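Local coordinates for protein transcriptional regulator (Streptococcus dysgalactiae, PDB 4YV9) that probably regulates transcription by binding DNA and sensing SHP pheromone peptides in quorum sensing, and is bound here to an inhibitory cyclic peptide, at residues T71-L76 against G141-I146; K91-L96 against A111-I116; S106-A111 against L148-R153; Y133-E138 against F161-E166; V184-I189 against N220-T225. One frame throughout, in Å; residues are numbered along the deposited sequence.

Interaction 1 (T71-L76 against G141-I146); sequences THFFTL and GYYEII
The ring of Phe-73 lies under the edge of Tyr-143 in a T-shaped stack: Tyr-143 CD1 stands 3.5 Å above the Phe-73 ring plane, over its centre, and the two planes meet at 76°. Phe-73 has its CG anti to the backbone N (chi1 -173°), which sends the ring straight across to helix 142-151. There its rim is met in plane by Tyr-142, with CD2 3.9 Å from Phe-73 CE2, while Ile-146 CG2 comes within 3.6 Å of Phe-73 CZ. Two helices of the all-helical, TPR-like regulator thus pair near their starts; the axes of their short segments 72-76 and 142-146 approach to 11.6 Å and are inclined by 32°. Thr-71 caps the first, its OG1 accepting from Phe-74 N at 3.2 Å. Ile-146 also lays CG1 over the centre of one face of Tyr-142, on the same helix. The hydroxyl of Tyr-143 reaches past the stack to a hydrogen bond with Glu-105, whereas Tyr-142 and Ile-146 both pack on the bound peptide.

Interaction 2 (K91-L96 against A111-I116); sequences KLLKLL and AILSSI
This is a purely apolar, leucine-rich contact between two successive helices, 89-98 and 103-113, well out from the centre of the chain. Leu-113 is its middle piece. Its two methyls divide the work: CD1 lies 4.0 Å from Leu-92 CB, while CD2 meets Leu-93 CD2 at 3.5 Å and, more distantly, Leu-96 CD2 at 4.2 Å. With CG anti to the backbone N (chi1 171°), Leu-113 reaches in among Leu-92, Leu-93 and Leu-96, crossing the last two at about a right angle. Apolar packing between successive helices is consistent with the TPR-like repeat domain to which both segments belong. Past Leu-113 the chain turns through backbone bonds of i to i+3 type, Ser-115 N to Ile-112 O and Ile-116 N to Leu-113 O, and so brings Ile-116 back to the same side. Its CG1 takes the crowded position between N and carbonyl carbon (chi1 70°), and its CD1 presses on Leu-92 CD1 at 3.4 Å, tighter than ordinary van der Waals contact. Leu-92 also packs on Tyr-83 of helix 72-85, and Leu-113 on Val-120; Ile-112 and Ser-115 instead touch a modified side chain of the bound peptide.

Interaction 3 (S106-A111 against L148-R153); sequences STMIKA and LGNCSR
Met-108, a selenomethionine, and Asn-150 run obliquely past each other: Met-108 CG lies 4.0 Å from Asn-150 CB, and the extended chain beyond carries its CE along to the amide. The CE to ND2 approach is too short for a carbon-nitrogen contact, so its detail is doubtful. Cys-151 has SG anti to its carbonyl carbon (chi1 -67°), which lays the sulfur against the backbone of the other helix, 3.7 Å from Met-108 CA and 4.0 Å from Ala-111 CB. The backbones come close here, Ala-111 CA to Cys-151 CA 5.5 Å, consistent with the small alanine; its CB also rests 3.4 Å from Asn-150 O. Beyond it Arg-153, bent at chi3, brings NH2 to Ala-111 O at 2.7 Å, near the guanidinium plane, in a weak bond with an N-H...O angle of 125°. The same NH2 makes a second weak bond to Ser-114 OG. Asn-150 ND2 hydrogen-bonds to the backbone of the bound peptide, so this close pairing of helices 103-113 and 142-151 forms part of the peptide-binding site of the helical repeat domain.

Interaction 4 (Y133-E138 against F161-E166); sequences YLFSVE and FLLTKE
A methyl of Leu-163 plugs the shallow bowl formed by the Phe-135 ring and the root of Leu-134. CD2 sits 3.4 Å from the centroid of that ring and only 5° off its normal, a CH-pi contact almost dead centre over the face, and the same methyl is 3.8 Å from Leu-134 CB. The fit works in the other direction too. Phe-135 holds CG anti to its carbonyl carbon (chi1 -84°) and slides its flat ring across the surface of helix 157-169, the far corner CZ nosing in beside Leu-162, whose CB lies 3.9 Å away near the ring plane. Leu-163 covers the face of the wedge, Leu-162 blocks its edge, and one turn on Glu-166 bounds it with CG, 4.1 Å from Phe-135 CD1. Leu-134 and Leu-163 are buried, whereas Phe-135 and Leu-162 lie out toward the surface. Beyond helix 124-136, Glu-138 makes backbone hydrogen bonds with the second subunit, and Ser-136 packs on Gln-17 of that subunit. Trp-140, in the loop before helix 142-151, touches Leu-134 and Glu-166. On the buried side both leucines pack against helix 142-151, which comes between helices 124-136 and 157-169 in the chain and meets both: Leu-163 packs on Leu-148 and Leu-134 on Glu-144.

Interaction 5 (V184-I189 against N220-T225); sequences VTQLSI and NFYEKT
Glu-223 OE2 takes a hydrogen bond of 2.6 Å from Gln-186 NE2, met nearly head-on along its C-O bond although the N-H...O angle is a bent 135°. Amide and carboxylate planes are turned 35° apart, and the oxygen stands out of the amide plane. Glu-223 folds back at chi2 (78°) to meet the extended glutamine, and its other oxygen, OE1, receives a weak bond from Asn-220 ND2. The shaft of Glu-223 is packed as well: Thr-185 CG2 approaches CB at 4.1 Å, and Ile-189 CD1 lies 3.7 Å from Glu-223 O. A water donates to both Thr-185 OG1, itself hydrogen-bonded to Lys-181 O, and Asn-220 OD1, bridging helix 179-197 to the start of helix 221-236. Gln-186 NE2 also reaches the edge of Tyr-222, whose hydroxyl bonds to the backbone of the bound peptide. The helices run nearly parallel, with helix 201-215 between them in the chain touching Thr-185 and Ile-189, an arrangement consistent with alternate helices of a TPR-like array, here beside the peptide site.

Interactions 1, 3 and 5 are buried; 2 and 4 are only partly so, and interaction 4 has the exposed aromatic ring. Helix 142-151 serves both 1 and 3, and Ile-146 packs on Met-108 where they meet; helix 103-113 serves 2 and 3, which share Ala-111. Interaction 4 joins the helices just before and after 142-151, and meets 3 where Leu-148 packs on Leu-134. Interaction 5, further along the helical domain, touches 1 through Val-184 and Leu-187, 3 through Leu-187 and 4 through Ser-188, but not 2. The chemistry varies: aromatic stacking in 1, leucine packing in 2, CH-pi in 4, mixed packing with one weak bond in 3, and a short polar bond in 5.

Interaction 1 (T71-L76 against G141-I146)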
# COMPACT_ATOMS: atom_id res chain seq x y z
N THR B 71 10.32 1.89 13.46
CA THR B 71 10.03 1.22 14.71
C THR B 71 11.07 0.13 15.01
O THR B 71 11.82 -0.28 14.12
CB THR B 71 8.63 0.60 14.67
OG1 THR B 71 8.60 -0.43 13.69
CG2 THR B 71 7.58 1.68 14.31
N HIS B 72 11.11 -0.31 16.26
CA HIS B 72 11.93 -1.47 16.65
C HIS B 72 11.66 -2.67 15.75
O HIS B 72 12.60 -3.35 15.31
CB HIS B 72 11.66 -1.85 18.11
CG HIS B 72 11.88 -0.74 19.09
ND1 HIS B 72 10.95 -0.41 20.06
CD2 HIS B 72 12.91 0.13 19.24
CE1 HIS B 72 11.40 0.61 20.77
NE2 HIS B 72 12.59 0.96 20.29
N PHE B 73 10.39 -2.94 15.47
CA PHE B 73 10.04 -4.15 14.72
C PHE B 73 10.50 -4.06 13.27
O PHE B 73 11.01 -5.02 12.71
CB PHE B 73 8.54 -4.42 14.78
CG PHE B 73 8.14 -5.74 14.18
CD1 PHE B 73 8.60 -6.94 14.73
CD2 PHE B 73 7.29 -5.78 13.09
CE1 PHE B 73 8.21 -8.15 14.18
CE2 PHE B 73 6.89 -6.98 12.55
CZ PHE B 73 7.36 -8.18 13.10
N PHE B 74 10.33 -2.89 12.66
CA PHE B 74 10.75 -2.69 11.29
C PHE B 74 12.28 -2.69 11.19
O PHE B 74 12.86 -3.11 10.18
CB PHE B 74 10.18 -1.38 10.72
CG PHE B 74 10.19 -1.32 9.22
CD1 PHE B 74 9.20 -1.95 8.48
CD2 PHE B 74 11.20 -0.65 8.55
CE1 PHE B 74 9.21 -1.90 7.09
CE2 PHE B 74 11.22 -0.59 7.17
CZ PHE B 74 10.22 -1.22 6.44
N THR B 75 12.93 -2.23 12.26
CA THR B 75 14.39 -2.25 12.34
C THR B 75 14.86 -3.70 12.42
O THR B 75 15.83 -4.09 11.74
CB THR B 75 14.90 -1.45 13.57
OG1 THR B 75 14.50 -0.08 13.45
CG2 THR B 75 16.42 -1.52 13.66
N LEU B 76 14.17 -4.50 13.22
CA LEU B 76 14.46 -5.92 13.31
C LEU B 76 14.33 -6.58 11.94
O LEU B 76 15.24 -7.28 11.49
CB LEU B 76 13.52 -6.60 14.31
CG LEU B 76 13.65 -8.12 14.42
CD1 LEU B 76 15.07 -8.53 14.76
CD2 LEU B 76 12.69 -8.62 15.47
N GLY B 141 -2.48 -6.81 13.41
CA GLY B 141 -1.79 -5.71 12.77
C GLY B 141 -0.61 -6.27 12.02
O GLY B 141 -0.45 -7.49 11.94
N TYR B 142 0.21 -5.39 11.47
CA TYR B 142 1.44 -5.79 10.78
C TYR B 142 2.28 -6.78 11.60
O TYR B 142 2.76 -7.79 11.08
CB TYR B 142 2.25 -4.53 10.46
CG TYR B 142 3.47 -4.74 9.61
CD1 TYR B 142 3.35 -4.96 8.25
CD2 TYR B 142 4.75 -4.68 10.17
CE1 TYR B 142 4.49 -5.15 7.45
CE2 TYR B 142 5.88 -4.85 9.38
CZ TYR B 142 5.75 -5.08 8.02
OH TYR B 142 6.87 -5.25 7.24
N TYR B 143 2.45 -6.48 12.89
CA TYR B 143 3.22 -7.33 13.82
C TYR B 143 2.75 -8.78 13.82
O TYR B 143 3.55 -9.71 13.59
CB TYR B 143 3.10 -6.75 15.24
CG TYR B 143 3.95 -7.40 16.33
CD1 TYR B 143 5.34 -7.37 16.27
CD2 TYR B 143 3.36 -7.94 17.47
CE1 TYR B 143 6.11 -7.89 17.28
CE2 TYR B 143 4.13 -8.47 18.50
CZ TYR B 143 5.51 -8.44 18.39
OH TYR B 143 6.31 -8.95 19.39
N GLU B 144 1.47 -8.99 14.08
CA GLU B 144 0.93 -10.34 14.19
C GLU B 144 0.99 -11.06 12.85
O GLU B 144 1.27 -12.26 12.79
CB GLU B 144 -0.50 -10.32 14.73
CG GLU B 144 -0.61 -9.94 16.20
CD GLU B 144 -0.49 -8.42 16.46
OE1 GLU B 144 -0.78 -7.62 15.55
OE2 GLU B 144 -0.08 -8.05 17.58
N ILE B 145 0.72 -10.32 11.77
CA ILE B 145 0.73 -10.89 10.43
C ILE B 145 2.15 -11.34 10.04
O ILE B 145 2.34 -12.43 9.51
CB ILE B 145 0.20 -9.86 9.37
CG1 ILE B 145 -1.26 -9.50 9.65
CG2 ILE B 145 0.34 -10.41 7.95
CD1 ILE B 145 -1.70 -8.23 8.90
N ILE B 146 3.14 -10.51 10.33
CA ILE B 146 4.53 -10.85 9.99
C ILE B 146 5.04 -12.01 10.86
O ILE B 146 5.77 -12.90 10.39
CB ILE B 146 5.44 -9.62 10.13
CG1 ILE B 146 5.06 -8.56 9.09
CG2 ILE B 146 6.93 -10.01 9.99
CD1 ILE B 146 5.26 -8.99 7.67

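Interaction 2 (K91-L96 against A111-I116)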
# COMPACT_ATOMS: atom_id res chain seq x y z
N LYS B 91 25.83 -13.68 11.69
CA LYS B 91 25.37 -12.54 12.47
C LYS B 91 23.87 -12.60 12.73
O LYS B 91 23.36 -11.87 13.58
CB LYS B 91 25.78 -11.23 11.79
CG LYS B 91 25.34 -11.14 10.36
CD LYS B 91 25.71 -9.81 9.75
CE LYS B 91 27.19 -9.63 9.55
NZ LYS B 91 27.44 -8.30 8.92
N LEU B 92 23.17 -13.51 12.05
CA LEU B 92 21.80 -13.84 12.44
C LEU B 92 21.85 -14.55 13.78
O LEU B 92 20.94 -14.45 14.59
CB LEU B 92 21.10 -14.72 11.40
CG LEU B 92 20.47 -14.01 10.20
CD1 LEU B 92 20.25 -15.01 9.09
CD2 LEU B 92 19.15 -13.32 10.58
N LEU B 93 22.94 -15.28 14.00
CA LEU B 93 23.15 -16.00 15.24
C LEU B 93 23.26 -15.09 16.47
O LEU B 93 22.70 -15.40 17.51
CB LEU B 93 24.40 -16.88 15.13
CG LEU B 93 24.12 -18.19 14.40
CD1 LEU B 93 25.38 -19.06 14.24
CD2 LEU B 93 23.03 -18.93 15.14
N LYS B 94 23.98 -13.99 16.38
CA LYS B 94 24.04 -13.09 17.53
C LYS B 94 23.00 -11.98 17.45
O LYS B 94 22.74 -11.30 18.45
CB LYS B 94 25.43 -12.52 17.71
CG LYS B 94 26.24 -13.38 18.69
CD LYS B 94 27.13 -14.37 17.98
CE LYS B 94 28.43 -14.51 18.75
NZ LYS B 94 29.39 -15.40 18.05
N LEU B 95 22.37 -11.83 16.29
CA LEU B 95 21.15 -11.04 16.22
C LEU B 95 20.15 -11.72 17.14
O LEU B 95 19.41 -11.07 17.88
CB LEU B 95 20.60 -10.96 14.79
CG LEU B 95 19.31 -10.16 14.60
CD1 LEU B 95 19.54 -8.71 14.98
CD2 LEU B 95 18.81 -10.25 13.17
N LEU B 96 20.16 -13.04 17.10
CA LEU B 96 19.34 -13.88 17.96
C LEU B 96 19.72 -13.76 19.45
O LEU B 96 18.85 -13.84 20.31
CB LEU B 96 19.45 -15.34 17.49
CG LEU B 96 18.63 -16.38 18.23
CD1 LEU B 96 17.14 -16.04 18.18
CD2 LEU B 96 18.89 -17.77 17.65
N ALA B 111 12.96 -19.06 13.58
CA ALA B 111 12.19 -19.61 12.45
C ALA B 111 12.86 -19.24 11.13
O ALA B 111 13.00 -20.07 10.24
CB ALA B 111 10.75 -19.10 12.48
N ILE B 112 13.26 -17.98 11.02
CA ILE B 112 13.88 -17.50 9.79
C ILE B 112 15.24 -18.12 9.61
O ILE B 112 15.59 -18.59 8.53
CB ILE B 112 14.01 -15.96 9.78
CG1 ILE B 112 12.64 -15.31 9.66
CG2 ILE B 112 14.92 -15.50 8.65
CD1 ILE B 112 12.60 -13.90 10.19
N LEU B 113 16.01 -18.11 10.69
CA LEU B 113 17.36 -18.66 10.68
C LEU B 113 17.38 -20.15 10.33
O LEU B 113 18.36 -20.63 9.75
CB LEU B 113 18.02 -18.45 12.05
CG LEU B 113 19.37 -19.13 12.32
CD1 LEU B 113 20.40 -18.67 11.32
CD2 LEU B 113 19.81 -18.83 13.73
N SER B 114 16.32 -20.87 10.67
CA SER B 114 16.24 -22.30 10.36
C SER B 114 16.21 -22.56 8.85
O SER B 114 16.51 -23.67 8.41
CB SER B 114 15.00 -22.93 11.00
OG SER B 114 13.83 -22.45 10.38
N SER B 115 15.83 -21.55 8.08
CA SER B 115 15.76 -21.68 6.62
C SER B 115 17.11 -21.61 5.94
O SER B 115 17.21 -21.82 4.74
CB SER B 115 14.83 -20.62 6.02
OG SER B 115 13.50 -21.11 5.88
N ILE B 116 18.16 -21.29 6.70
CA ILE B 116 19.51 -21.28 6.16
C ILE B 116 20.48 -22.04 7.06
O ILE B 116 21.65 -22.25 6.72
CB ILE B 116 20.03 -19.85 5.96
CG1 ILE B 116 20.29 -19.18 7.30
CG2 ILE B 116 19.06 -19.02 5.12
CD1 ILE B 116 20.82 -17.80 7.16

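Interaction 3 (S106-A111 against L148-R153)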
# COMPACT_ATOMS: atom_id res chain seq x y z
N SER B 106 12.49 -13.40 19.06
CA SER B 106 13.57 -14.38 18.94
C SER B 106 12.99 -15.67 18.38
O SER B 106 13.64 -16.33 17.59
CB SER B 106 14.29 -14.61 20.27
OG SER B 106 13.39 -15.01 21.29
N THR B 107 11.76 -16.01 18.77
CA THR B 107 11.09 -17.17 18.20
C THR B 107 10.99 -17.01 16.68
O THR B 107 11.25 -17.96 15.94
CB THR B 107 9.67 -17.39 18.80
OG1 THR B 107 9.78 -17.91 20.13
CG2 THR B 107 8.88 -18.38 17.94
N MSE B 108 10.67 -15.81 16.23
CA MSE B 108 10.66 -15.50 14.80
C MSE B 108 12.05 -15.52 14.14
O MSE B 108 12.19 -15.94 12.99
CB MSE B 108 10.02 -14.14 14.57
CG MSE B 108 10.05 -13.73 13.14
SE MSE B 108 9.36 -11.91 12.82
CE MSE B 108 10.23 -11.70 11.13
N ILE B 109 13.06 -15.03 14.85
CA ILE B 109 14.44 -15.05 14.33
C ILE B 109 14.92 -16.49 14.14
O ILE B 109 15.58 -16.81 13.14
CB ILE B 109 15.40 -14.30 15.25
CG1 ILE B 109 15.03 -12.82 15.30
CG2 ILE B 109 16.84 -14.42 14.75
CD1 ILE B 109 15.76 -12.04 16.37
N LYS B 110 14.57 -17.35 15.09
CA LYS B 110 14.91 -18.78 15.00
C LYS B 110 14.21 -19.43 13.81
O LYS B 110 14.81 -20.25 13.11
CB LYS B 110 14.52 -19.51 16.29
CG LYS B 110 15.28 -19.04 17.53
CD LYS B 110 14.96 -19.91 18.74
CE LYS B 110 15.51 -19.32 20.02
NZ LYS B 110 15.26 -20.22 21.19
N ALA B 111 12.96 -19.06 13.58
CA ALA B 111 12.19 -19.61 12.45
C ALA B 111 12.86 -19.24 11.13
O ALA B 111 13.00 -20.07 10.24
CB ALA B 111 10.75 -19.10 12.48
N LEU B 148 3.19 -14.45 12.15
CA LEU B 148 2.55 -15.65 11.63
C LEU B 148 3.19 -16.10 10.33
O LEU B 148 3.49 -17.28 10.15
CB LEU B 148 1.05 -15.43 11.40
CG LEU B 148 0.32 -16.58 10.69
CD1 LEU B 148 0.24 -17.77 11.62
CD2 LEU B 148 -1.08 -16.17 10.23
N GLY B 149 3.39 -15.15 9.42
CA GLY B 149 3.96 -15.45 8.12
C GLY B 149 5.32 -16.11 8.25
O GLY B 149 5.59 -17.10 7.59
N ASN B 150 6.16 -15.59 9.13
CA ASN B 150 7.52 -16.09 9.21
C ASN B 150 7.70 -17.32 10.12
O ASN B 150 8.72 -17.98 10.06
CB ASN B 150 8.46 -14.96 9.64
CG ASN B 150 8.73 -13.98 8.50
OD1 ASN B 150 9.05 -14.39 7.39
ND2 ASN B 150 8.59 -12.71 8.78
N CYS B 151 6.69 -17.63 10.93
CA CYS B 151 6.77 -18.80 11.80
C CYS B 151 5.92 -19.97 11.32
O CYS B 151 5.88 -21.02 11.97
CB CYS B 151 6.36 -18.43 13.23
SG CYS B 151 7.54 -17.29 14.01
N SER B 152 5.25 -19.80 10.19
CA SER B 152 4.25 -20.77 9.71
C SER B 152 4.79 -22.18 9.53
O SER B 152 4.06 -23.17 9.71
CB SER B 152 3.64 -20.29 8.39
OG SER B 152 2.76 -19.18 8.61
N ARG B 153 6.06 -22.30 9.18
CA ARG B 153 6.62 -23.63 8.96
C ARG B 153 6.70 -24.46 10.23
O ARG B 153 6.92 -25.67 10.18
CB ARG B 153 8.01 -23.53 8.33
CG ARG B 153 8.00 -23.64 6.81
CD ARG B 153 9.41 -23.44 6.31
NE ARG B 153 9.98 -22.30 7.01
CZ ARG B 153 11.20 -22.26 7.54
NH1 ARG B 153 12.01 -23.32 7.45
NH2 ARG B 153 11.59 -21.16 8.17

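Interaction 4 (Y133-E138 against F161-E166)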
# COMPACT_ATOMS: atom_id res chain seq x y z
N TYR B 133 -0.46 -16.26 21.94
CA TYR B 133 -0.52 -14.80 21.80
C TYR B 133 -1.40 -14.40 20.62
O TYR B 133 -2.24 -13.49 20.74
CB TYR B 133 0.89 -14.20 21.60
CG TYR B 133 0.83 -12.75 21.15
CD1 TYR B 133 0.36 -11.76 22.00
CD2 TYR B 133 1.20 -12.39 19.85
CE1 TYR B 133 0.27 -10.44 21.59
CE2 TYR B 133 1.12 -11.06 19.42
CZ TYR B 133 0.66 -10.09 20.30
OH TYR B 133 0.56 -8.79 19.91
N LEU B 134 -1.20 -15.06 19.48
CA LEU B 134 -1.88 -14.72 18.24
C LEU B 134 -3.39 -14.97 18.33
O LEU B 134 -4.20 -14.18 17.82
CB LEU B 134 -1.29 -15.50 17.06
CG LEU B 134 0.10 -15.06 16.59
CD1 LEU B 134 0.60 -15.93 15.45
CD2 LEU B 134 0.08 -13.59 16.15
N PHE B 135 -3.76 -16.06 18.99
CA PHE B 135 -5.18 -16.33 19.24
C PHE B 135 -5.79 -15.29 20.18
O PHE B 135 -6.99 -15.03 20.11
CB PHE B 135 -5.37 -17.74 19.81
CG PHE B 135 -5.42 -18.82 18.76
CD1 PHE B 135 -6.41 -18.81 17.79
CD2 PHE B 135 -4.50 -19.85 18.76
CE1 PHE B 135 -6.47 -19.80 16.82
CE2 PHE B 135 -4.54 -20.84 17.81
CZ PHE B 135 -5.53 -20.82 16.83
N SER B 136 -4.96 -14.70 21.03
CA SER B 136 -5.44 -13.78 22.07
C SER B 136 -5.70 -12.37 21.57
O SER B 136 -6.37 -11.58 22.23
CB SER B 136 -4.44 -13.74 23.23
OG SER B 136 -3.38 -12.83 22.98
N VAL B 137 -5.16 -12.04 20.40
CA VAL B 137 -5.28 -10.70 19.82
C VAL B 137 -6.68 -10.46 19.19
O VAL B 137 -7.25 -11.37 18.60
CB VAL B 137 -4.17 -10.48 18.77
CG1 VAL B 137 -4.47 -9.30 17.90
CG2 VAL B 137 -2.80 -10.31 19.46
N GLU B 138 -7.24 -9.25 19.33
CA GLU B 138 -8.58 -8.95 18.80
C GLU B 138 -8.56 -8.40 17.37
O GLU B 138 -9.49 -8.64 16.58
CB GLU B 138 -9.31 -7.97 19.72
CG GLU B 138 -9.57 -8.47 21.12
CD GLU B 138 -10.56 -9.65 21.17
OE1 GLU B 138 -11.40 -9.79 20.25
OE2 GLU B 138 -10.49 -10.41 22.16
N PHE B 161 -4.26 -23.20 10.11
CA PHE B 161 -5.53 -22.92 9.43
C PHE B 161 -6.45 -22.07 10.30
O PHE B 161 -7.07 -21.12 9.82
CB PHE B 161 -6.24 -24.21 9.04
CG PHE B 161 -7.62 -23.98 8.49
CD1 PHE B 161 -7.79 -23.41 7.24
CD2 PHE B 161 -8.74 -24.33 9.22
CE1 PHE B 161 -9.06 -23.19 6.72
CE2 PHE B 161 -10.01 -24.12 8.71
CZ PHE B 161 -10.17 -23.55 7.46
N LEU B 162 -6.54 -22.42 11.58
CA LEU B 162 -7.38 -21.69 12.52
C LEU B 162 -6.86 -20.27 12.74
O LEU B 162 -7.64 -19.33 12.88
CB LEU B 162 -7.48 -22.44 13.85
CG LEU B 162 -8.28 -23.74 13.79
CD1 LEU B 162 -8.39 -24.39 15.17
CD2 LEU B 162 -9.66 -23.50 13.19
N LEU B 163 -5.54 -20.12 12.77
CA LEU B 163 -4.91 -18.82 12.92
C LEU B 163 -5.17 -17.96 11.69
O LEU B 163 -5.37 -16.75 11.80
CB LEU B 163 -3.40 -18.95 13.16
CG LEU B 163 -2.98 -19.32 14.58
CD1 LEU B 163 -1.46 -19.58 14.65
CD2 LEU B 163 -3.39 -18.23 15.57
N THR B 164 -5.15 -18.60 10.53
CA THR B 164 -5.40 -17.89 9.28
C THR B 164 -6.83 -17.35 9.26
O THR B 164 -7.04 -16.19 8.87
CB THR B 164 -5.15 -18.80 8.06
OG1 THR B 164 -3.80 -19.30 8.09
CG2 THR B 164 -5.36 -18.02 6.76
N LYS B 165 -7.79 -18.17 9.69
CA LYS B 165 -9.20 -17.75 9.80
C LYS B 165 -9.33 -16.53 10.71
O LYS B 165 -10.06 -15.59 10.39
CB LYS B 165 -10.09 -18.88 10.33
CG LYS B 165 -10.47 -19.94 9.30
CD LYS B 165 -11.47 -20.95 9.86
CE LYS B 165 -12.82 -20.32 10.11
NZ LYS B 165 -13.82 -21.30 10.63
N GLU B 166 -8.64 -16.55 11.84
CA GLU B 166 -8.65 -15.41 12.75
C GLU B 166 -8.13 -14.17 12.06
O GLU B 166 -8.76 -13.11 12.12
CB GLU B 166 -7.82 -15.71 14.00
CG GLU B 166 -8.49 -16.69 14.95
CD GLU B 166 -9.95 -16.35 15.20
OE1 GLU B 166 -10.23 -15.27 15.76
OE2 GLU B 166 -10.81 -17.17 14.83

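Interaction 5 (V184-I189 against N220-T225)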
# COMPACT_ATOMS: atom_id res chain seq x y z
N VAL B 184 -2.26 -10.06 4.21
CA VAL B 184 -3.25 -11.08 4.58
C VAL B 184 -3.65 -11.95 3.37
O VAL B 184 -3.85 -13.17 3.50
CB VAL B 184 -4.52 -10.44 5.20
CG1 VAL B 184 -5.64 -11.48 5.29
CG2 VAL B 184 -4.21 -9.87 6.58
N THR B 185 -3.75 -11.32 2.21
CA THR B 185 -4.10 -12.05 0.99
C THR B 185 -3.00 -13.05 0.65
O THR B 185 -3.27 -14.22 0.36
CB THR B 185 -4.36 -11.09 -0.18
OG1 THR B 185 -5.39 -10.15 0.19
CG2 THR B 185 -4.79 -11.86 -1.41
N GLN B 186 -1.75 -12.60 0.71
CA GLN B 186 -0.62 -13.47 0.44
C GLN B 186 -0.56 -14.66 1.40
O GLN B 186 -0.35 -15.80 0.96
CB GLN B 186 0.68 -12.67 0.48
CG GLN B 186 0.82 -11.72 -0.71
CD GLN B 186 1.88 -10.63 -0.53
OE1 GLN B 186 2.38 -10.40 0.58
NE2 GLN B 186 2.20 -9.93 -1.61
N LEU B 187 -0.76 -14.42 2.69
CA LEU B 187 -0.71 -15.51 3.66
C LEU B 187 -1.90 -16.47 3.54
O LEU B 187 -1.79 -17.65 3.88
CB LEU B 187 -0.63 -14.96 5.09
CG LEU B 187 0.68 -14.28 5.50
CD1 LEU B 187 0.72 -14.17 7.01
CD2 LEU B 187 1.91 -15.03 4.98
N SER B 188 -3.04 -15.96 3.08
CA SER B 188 -4.20 -16.82 2.86
C SER B 188 -3.92 -17.77 1.71
O SER B 188 -4.22 -18.96 1.79
CB SER B 188 -5.47 -16.00 2.57
OG SER B 188 -5.79 -15.16 3.67
N ILE B 189 -3.34 -17.23 0.64
CA ILE B 189 -2.92 -18.06 -0.49
C ILE B 189 -1.90 -19.12 -0.05
O ILE B 189 -1.98 -20.28 -0.46
CB ILE B 189 -2.35 -17.20 -1.63
CG1 ILE B 189 -3.47 -16.33 -2.23
CG2 ILE B 189 -1.71 -18.08 -2.72
CD1 ILE B 189 -3.01 -15.30 -3.22
N ASN B 220 -3.64 -5.66 -7.25
CA ASN B 220 -3.07 -6.88 -6.69
C ASN B 220 -2.84 -7.97 -7.73
O ASN B 220 -3.25 -9.12 -7.54
CB ASN B 220 -3.97 -7.43 -5.57
CG ASN B 220 -3.85 -6.65 -4.28
OD1 ASN B 220 -4.84 -6.20 -3.72
ND2 ASN B 220 -2.62 -6.46 -3.82
N PHE B 221 -2.23 -7.62 -8.86
CA PHE B 221 -2.08 -8.60 -9.93
C PHE B 221 -1.12 -9.73 -9.54
O PHE B 221 -1.25 -10.85 -10.05
CB PHE B 221 -1.60 -7.95 -11.22
CG PHE B 221 -2.69 -7.32 -12.05
CD1 PHE B 221 -3.87 -6.87 -11.47
CD2 PHE B 221 -2.52 -7.16 -13.42
CE1 PHE B 221 -4.85 -6.27 -12.24
CE2 PHE B 221 -3.51 -6.57 -14.20
CZ PHE B 221 -4.68 -6.13 -13.61
N TYR B 222 -0.16 -9.47 -8.67
CA TYR B 222 0.74 -10.55 -8.26
C TYR B 222 -0.05 -11.65 -7.56
O TYR B 222 0.10 -12.83 -7.85
CB TYR B 222 1.86 -10.05 -7.36
CG TYR B 222 2.60 -11.19 -6.70
CD1 TYR B 222 3.37 -12.07 -7.46
CD2 TYR B 222 2.51 -11.40 -5.34
CE1 TYR B 222 4.05 -13.11 -6.88
CE2 TYR B 222 3.19 -12.46 -4.74
CZ TYR B 222 3.95 -13.31 -5.52
OH TYR B 222 4.63 -14.36 -4.94
N GLU B 223 -0.90 -11.25 -6.63
CA GLU B 223 -1.68 -12.23 -5.90
C GLU B 223 -2.71 -12.89 -6.81
O GLU B 223 -2.98 -14.05 -6.65
CB GLU B 223 -2.37 -11.57 -4.70
CG GLU B 223 -1.39 -11.09 -3.63
CD GLU B 223 -0.71 -9.77 -4.00
OE1 GLU B 223 -1.27 -9.02 -4.85
OE2 GLU B 223 0.36 -9.48 -3.43
N LYS B 224 -3.28 -12.13 -7.74
CA LYS B 224 -4.23 -12.72 -8.69
C LYS B 224 -3.55 -13.77 -9.59
O LYS B 224 -4.17 -14.77 -9.96
CB LYS B 224 -4.86 -11.64 -9.55
CG LYS B 224 -5.85 -10.75 -8.77
CD LYS B 224 -6.39 -9.63 -9.64
CE LYS B 224 -7.60 -8.95 -8.98
NZ LYS B 224 -7.88 -7.65 -9.64
N THR B 225 -2.30 -13.52 -9.94
CA THR B 225 -1.57 -14.45 -10.81
C THR B 225 -1.23 -15.73 -10.07
O THR B 225 -1.41 -16.83 -10.60
CB THR B 225 -0.28 -13.84 -11.35
OG1 THR B 225 -0.60 -12.68 -12.12
CG2 THR B 225 0.48 -14.85 -12.21
O HOH W 1 -6.20 -8.28 -1.73